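Chitinase (Thermococcus chitonophagus, PDB 5XSW) is probably an endochitinase that hydrolyses chitin, the chain here being the part of a longer archaeal protein that carries the glycan-binding pocket. Local coordinates at residues Y315-F318 / L319-A322; W326-T329 / E330-F334; G116-P119 / A120-P124. All blocks are in the same frame, centred on the assembly; numbering follows the deposited sequence.

Contact 1 (Y315-F318 / L319-A322)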
# COMPACT_ATOMS: atom_id res chain seq x y z
N TYR A 315 9.64 23.27 5.21
CA TYR A 315 8.23 23.01 5.62
C TYR A 315 7.77 24.04 6.65
O TYR A 315 6.72 24.66 6.51
CB TYR A 315 8.08 21.59 6.20
CG TYR A 315 6.64 21.12 6.36
CD1 TYR A 315 5.89 21.51 7.44
CD2 TYR A 315 6.02 20.29 5.37
CE1 TYR A 315 4.54 21.06 7.61
CE2 TYR A 315 4.70 19.85 5.53
CZ TYR A 315 3.97 20.22 6.64
OH TYR A 315 2.67 19.79 6.78
N ASN A 316 8.54 24.23 7.71
CA ASN A 316 8.16 25.27 8.71
C ASN A 316 8.20 26.71 8.12
O ASN A 316 7.41 27.57 8.48
CB ASN A 316 9.09 25.17 9.93
CG ASN A 316 8.85 23.88 10.72
OD1 ASN A 316 7.76 23.33 10.64
ND2 ASN A 316 9.84 23.39 11.44
N GLU A 317 9.07 26.91 7.15
CA GLU A 317 9.13 28.21 6.46
C GLU A 317 7.82 28.43 5.71
O GLU A 317 7.22 29.49 5.80
CB GLU A 317 10.35 28.26 5.54
CG GLU A 317 10.48 29.55 4.79
CD GLU A 317 11.58 29.51 3.71
OE1 GLU A 317 12.17 28.42 3.52
OE2 GLU A 317 11.83 30.55 3.05
N PHE A 318 7.32 27.38 5.04
CA PHE A 318 6.00 27.48 4.40
C PHE A 318 4.88 27.76 5.40
O PHE A 318 3.98 28.55 5.11
CB PHE A 318 5.70 26.17 3.61
CG PHE A 318 4.37 26.16 2.95
CD1 PHE A 318 4.18 26.81 1.74
CD2 PHE A 318 3.30 25.56 3.56
CE1 PHE A 318 2.97 26.83 1.15
CE2 PHE A 318 2.03 25.57 2.96
CZ PHE A 318 1.87 26.20 1.77
N LEU A 319 4.89 27.09 6.56
CA LEU A 319 3.84 27.32 7.57
C LEU A 319 3.87 28.81 8.04
O LEU A 319 2.85 29.45 8.27
CB LEU A 319 4.03 26.41 8.78
CG LEU A 319 3.92 24.85 8.69
CD1 LEU A 319 4.30 24.16 10.01
CD2 LEU A 319 2.51 24.46 8.30
N ARG A 320 5.07 29.34 8.21
CA ARG A 320 5.26 30.75 8.65
C ARG A 320 4.74 31.72 7.57
O ARG A 320 4.02 32.64 7.86
CB ARG A 320 6.76 30.92 8.98
CG ARG A 320 7.32 32.25 9.42
CD ARG A 320 8.72 32.03 10.09
NE ARG A 320 9.79 31.60 9.17
CZ ARG A 320 10.43 30.41 9.21
NH1 ARG A 320 11.38 30.15 8.31
NH2 ARG A 320 10.14 29.46 10.12
N LEU A 321 5.01 31.45 6.30
CA LEU A 321 4.76 32.44 5.24
C LEU A 321 3.47 32.37 4.48
O LEU A 321 3.05 33.39 3.92
CB LEU A 321 5.87 32.39 4.18
CG LEU A 321 7.32 32.62 4.65
CD1 LEU A 321 8.32 32.32 3.55
CD2 LEU A 321 7.48 34.05 5.09
N ALA A 322 2.85 31.19 4.39
CA ALA A 322 1.67 31.05 3.52
C ALA A 322 0.58 32.03 3.91
O ALA A 322 0.29 32.19 5.10
CB ALA A 322 1.12 29.59 3.57

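Contact 2 (W326-T329 / E330-F334)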
# COMPACT_ATOMS: atom_id res chain seq x y z
N TRP A 326 -5.12 27.93 6.46
CA TRP A 326 -5.54 26.52 6.46
C TRP A 326 -4.70 25.73 5.43
O TRP A 326 -5.01 24.56 5.12
CB TRP A 326 -7.03 26.42 6.16
CG TRP A 326 -7.93 26.77 7.32
CD1 TRP A 326 -8.34 28.02 7.70
CD2 TRP A 326 -8.51 25.85 8.25
NE1 TRP A 326 -9.14 27.93 8.82
CE2 TRP A 326 -9.27 26.61 9.17
CE3 TRP A 326 -8.46 24.46 8.40
CZ2 TRP A 326 -9.98 26.03 10.23
CZ3 TRP A 326 -9.17 23.89 9.44
CH2 TRP A 326 -9.91 24.67 10.35
N ALA A 327 -3.63 26.36 4.90
CA ALA A 327 -2.83 25.74 3.85
C ALA A 327 -2.34 24.31 4.21
O ALA A 327 -2.51 23.41 3.41
CB ALA A 327 -1.62 26.60 3.50
N GLU A 328 -1.72 24.11 5.38
CA GLU A 328 -1.20 22.81 5.74
C GLU A 328 -2.34 21.74 5.74
O GLU A 328 -2.20 20.61 5.20
CB GLU A 328 -0.53 22.85 7.11
CG GLU A 328 -0.08 21.44 7.56
CD GLU A 328 0.67 21.41 8.88
OE1 GLU A 328 0.24 22.14 9.82
OE2 GLU A 328 1.63 20.64 9.00
N THR A 329 -3.44 22.11 6.37
CA THR A 329 -4.60 21.20 6.50
C THR A 329 -5.16 20.85 5.10
O THR A 329 -5.55 19.72 4.84
CB THR A 329 -5.70 21.82 7.41
OG1 THR A 329 -5.14 21.99 8.74
CG2 THR A 329 -6.92 20.87 7.49
N GLU A 330 -5.23 21.83 4.21
CA GLU A 330 -5.66 21.57 2.85
C GLU A 330 -4.74 20.56 2.11
O GLU A 330 -5.24 19.64 1.44
CB GLU A 330 -5.69 22.90 2.04
CG GLU A 330 -6.83 23.82 2.53
CD GLU A 330 -6.65 25.24 2.01
OE1 GLU A 330 -6.23 25.38 0.86
OE2 GLU A 330 -6.91 26.18 2.76
N ILE A 331 -3.43 20.74 2.23
CA ILE A 331 -2.43 19.87 1.59
C ILE A 331 -2.56 18.45 2.15
O ILE A 331 -2.61 17.45 1.41
CB ILE A 331 -1.03 20.39 1.84
CG1 ILE A 331 -0.83 21.71 1.07
CG2 ILE A 331 0.03 19.36 1.38
CD1 ILE A 331 0.47 22.43 1.39
N ILE A 332 -2.61 18.37 3.46
CA ILE A 332 -2.69 17.05 4.10
C ILE A 332 -4.04 16.36 3.73
O ILE A 332 -4.04 15.16 3.43
CB ILE A 332 -2.55 17.15 5.65
CG1 ILE A 332 -1.14 17.57 6.10
CG2 ILE A 332 -2.88 15.80 6.35
CD1 ILE A 332 0.01 16.78 5.47
N ASP A 333 -5.16 17.07 3.79
CA ASP A 333 -6.43 16.46 3.39
C ASP A 333 -6.43 16.07 1.89
O ASP A 333 -6.93 15.03 1.51
CB ASP A 333 -7.60 17.39 3.62
CG ASP A 333 -8.90 16.73 3.32
OD1 ASP A 333 -9.26 15.83 4.10
OD2 ASP A 333 -9.54 17.00 2.26
N PHE A 334 -5.92 16.95 1.04
CA PHE A 334 -5.83 16.59 -0.38
C PHE A 334 -5.02 15.29 -0.60
O PHE A 334 -5.42 14.42 -1.37
CB PHE A 334 -5.22 17.77 -1.18
CG PHE A 334 -5.02 17.48 -2.66
CD1 PHE A 334 -6.12 17.43 -3.52
CD2 PHE A 334 -3.77 17.24 -3.14
CE1 PHE A 334 -5.93 17.17 -4.89
CE2 PHE A 334 -3.55 17.01 -4.49
CZ PHE A 334 -4.64 16.96 -5.38

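Contact 3 (G116-P119 / A120-P124)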
# COMPACT_ATOMS: atom_id res chain seq x y z
N GLY A 116 -0.57 19.29 26.82
CA GLY A 116 -0.55 19.54 28.26
C GLY A 116 0.37 18.53 28.91
O GLY A 116 0.83 17.60 28.26
N GLU A 117 0.65 18.68 30.20
CA GLU A 117 1.58 17.78 30.89
C GLU A 117 1.09 17.53 32.31
O GLU A 117 0.42 18.38 32.86
CB GLU A 117 2.98 18.41 30.95
CG GLU A 117 3.67 18.58 29.62
CD GLU A 117 5.11 19.04 29.79
OE1 GLU A 117 5.46 19.46 30.92
OE2 GLU A 117 5.89 18.97 28.82
N LEU A 118 1.37 16.35 32.84
CA LEU A 118 1.03 16.03 34.22
C LEU A 118 1.87 16.93 35.11
O LEU A 118 2.99 17.29 34.71
CB LEU A 118 1.34 14.57 34.55
CG LEU A 118 0.42 13.52 33.92
CD1 LEU A 118 0.96 12.12 34.07
CD2 LEU A 118 -0.95 13.63 34.55
N PRO A 119 1.37 17.28 36.30
CA PRO A 119 2.21 18.04 37.24
C PRO A 119 3.58 17.40 37.40
O PRO A 119 3.75 16.17 37.39
CB PRO A 119 1.41 17.98 38.54
CG PRO A 119 -0.03 18.01 38.07
CD PRO A 119 -0.02 17.15 36.79
N ALA A 120 4.58 18.27 37.48
CA ALA A 120 5.95 17.81 37.68
C ALA A 120 6.12 16.94 38.94
O ALA A 120 6.99 16.05 38.99
CB ALA A 120 6.90 19.04 37.73
N SER A 121 5.27 17.15 39.94
CA SER A 121 5.35 16.25 41.10
C SER A 121 4.88 14.80 40.86
O SER A 121 5.17 13.92 41.69
CB SER A 121 4.53 16.84 42.24
OG SER A 121 3.18 16.97 41.87
N TRP A 122 4.20 14.53 39.74
CA TRP A 122 3.72 13.16 39.46
C TRP A 122 4.86 12.16 39.35
O TRP A 122 5.85 12.41 38.66
CB TRP A 122 2.87 13.11 38.15
CG TRP A 122 2.16 11.82 38.04
CD1 TRP A 122 0.90 11.52 38.49
CD2 TRP A 122 2.69 10.62 37.48
NE1 TRP A 122 0.62 10.20 38.22
CE2 TRP A 122 1.71 9.63 37.62
CE3 TRP A 122 3.91 10.29 36.87
CZ2 TRP A 122 1.89 8.32 37.16
CZ3 TRP A 122 4.10 8.99 36.42
CH2 TRP A 122 3.09 8.03 36.57
N LYS A 123 4.67 11.00 39.97
CA LYS A 123 5.57 9.87 39.86
C LYS A 123 4.69 8.63 39.94
O LYS A 123 3.63 8.67 40.52
CB LYS A 123 6.60 9.82 41.02
CG LYS A 123 7.50 11.02 41.14
CD LYS A 123 8.38 10.92 42.39
CE LYS A 123 7.63 11.32 43.69
NZ LYS A 123 7.51 12.82 43.91
N PRO A 124 5.16 7.51 39.40
CA PRO A 124 4.42 6.25 39.45
C PRO A 124 4.17 5.80 40.88
O PRO A 124 4.90 6.22 41.78
CB PRO A 124 5.35 5.26 38.76
CG PRO A 124 6.21 6.08 37.90
CD PRO A 124 6.37 7.42 38.55
O HOH W 1 5.89 14.03 36.22

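Contact 1 (Y315-F318 / L319-A322)
One face of the Phe318 ring carries the methyl of Ala322, a CH-pi contact in which Ala322 CB sits 4.1 Å from the centroid of the Phe318 ring and 19° off its normal, displaced toward CZ. Tyr315 is met differently: Leu319 CD1 lies at the ring edge, near its plane, 3.9 Å from Tyr315 CE1. The third flat group, the Arg320 guanidinium, spreads one face over the backbone of the preceding turn, where Arg320 NH1 stands 3.5 Å from Glu317 CA. Its chain reaches back there because it bends at chi3. The Glu317 carboxylate lies nearly parallel to this guanidinium, planes 8° apart, yet Glu317 OE1 and Arg320 NH1 remain 5.2 Å apart, too far for a salt bridge. These are the i to i+3 and i to i+4 meetings of the last turns of helix 313-321, whose backbone bonds run from Leu319 N to Tyr315 O through to Ala322 N on Phe318 O (3.0 Å), just where the chain leaves helical geometry. Leu319 CD1 also touches Asn316 OD1 at 3.6 Å, while that oxygen is hydrogen-bonded to Tyr308. With CG anti to the backbone N (chi1 179°), the Phe318 ring is directed among Ile348, Phe349 and helix 353-357. Leu321 CD1 rests on Glu317 CG at 3.7 Å, and both side chains touch Trp353.

Contact 2 (W326-T329 / E330-F334)
Trp326 O receives the backbone N-H of Glu330 in a nearly straight bond, 2.9 Å from Glu330 N to Trp326 O with 164° at the hydrogen. The side chain of Glu330 folds back over the same carbonyl: with CG beside its own backbone N (chi1 -70°), Glu330 CG comes within 3.3 Å of Trp326 O. From there the extended chain carries the carboxylate alongside the start of the helix, and Glu330 OE2 lies 3.4 Å from Trp326 CB. This acid is buried; OE1 takes a weak hydrogen bond from Trp363 N, whereas OE2 is close to Asp324 OD2, a pairing that could raise the affinity of one of them for a proton. Shortening Glu330 to an alanine removes the carboxylate, which would probably leave Trp363 N without this acceptor and open a gap beside Trp326 CB. Two residues on, Ile332 N binds Glu328 O at 2.9 Å, and Ile332 CG1 packs 3.3 Å from that same oxygen. The last bond of the set, Asp333 N to Thr329 O, is also 2.9 Å. Thr329 OG1 meets Phe151 N, and Asp333 OD2 binds ND1 of the glycan-pocket residue His374. Trp326 is the N-cap residue, and the whole is the first turns of a buried alpha-helix, 327-338, with Asp333, which holds His374, probably serving as second shell to the sugar site.

Contact 3 (G116-P119 / A120-P124)
Leu118 and Trp122 lie side by side and point the same way, with Leu118 CD1 set over one face of the indole. The methyl stands over the five-membered ring, 4.2 Å from its centroid to Leu118 CD1 and 13° off the normal, a CH-pi contact displaced toward the rim. Its closest ring atom is CD2, at 4.1 Å from Leu118 CD1. On the opposite indole face sits the backbone of Pro124, its N atom 3.4 Å above the plane. The ring stands between them because Trp122 CG is turned anti to the backbone N (chi1 -168°), placing the indole alongside Leu118.

The backbone turn that joins the two side chains probably sets them on the same side. Trp122 N donates to Pro119 O at 2.9 Å, with 160° at the hydrogen; the donor approaches from above the carbonyl plane, well out of it. A water gives a hydrogen bond to Pro119 O and another, 2.9 Å long, to Trp122 O, so Pro119 O is held by both an amide and a water. At the corner, Ser121 OG passes 3.9 Å from Pro119 CB and is hydrogen-bonded to Asp131. Lys123 NZ turns back to Ser121 O in a weak bond.

Farther out, Val459 of helix 449-461 touches both Leu118 and Trp122, as does Lys462 just beyond it; Phe127 meets the indole with the two ring planes inclined. This is a type I beta turn from Pro119 to Trp122, its buried tryptophan packing a surface loop against helices 421-439 and 449-461.

Contacts 1 and 2 belong to successive helices, 313-321 and 327-338, and their centres are 13 Å apart. They meet directly: Tyr315 OH and Glu328 OE2, 2.6 Å apart, probably share a hydrogen bond, while Phe318 CE2 packs 3.8 Å from Ile331 CD1. Glu328 also forms a salt bridge with Arg304, tying both helices to helix 288-311. In contact 2 the Asp333 side chain is about 8 Å from a bound NAG, near enough for its bond to a pocket residue. Contact 3 stands apart, its centre 34 Å from that of contact 2 and on the opposite side of the chain's centre; the nearest atoms of the two are about 17 Å apart.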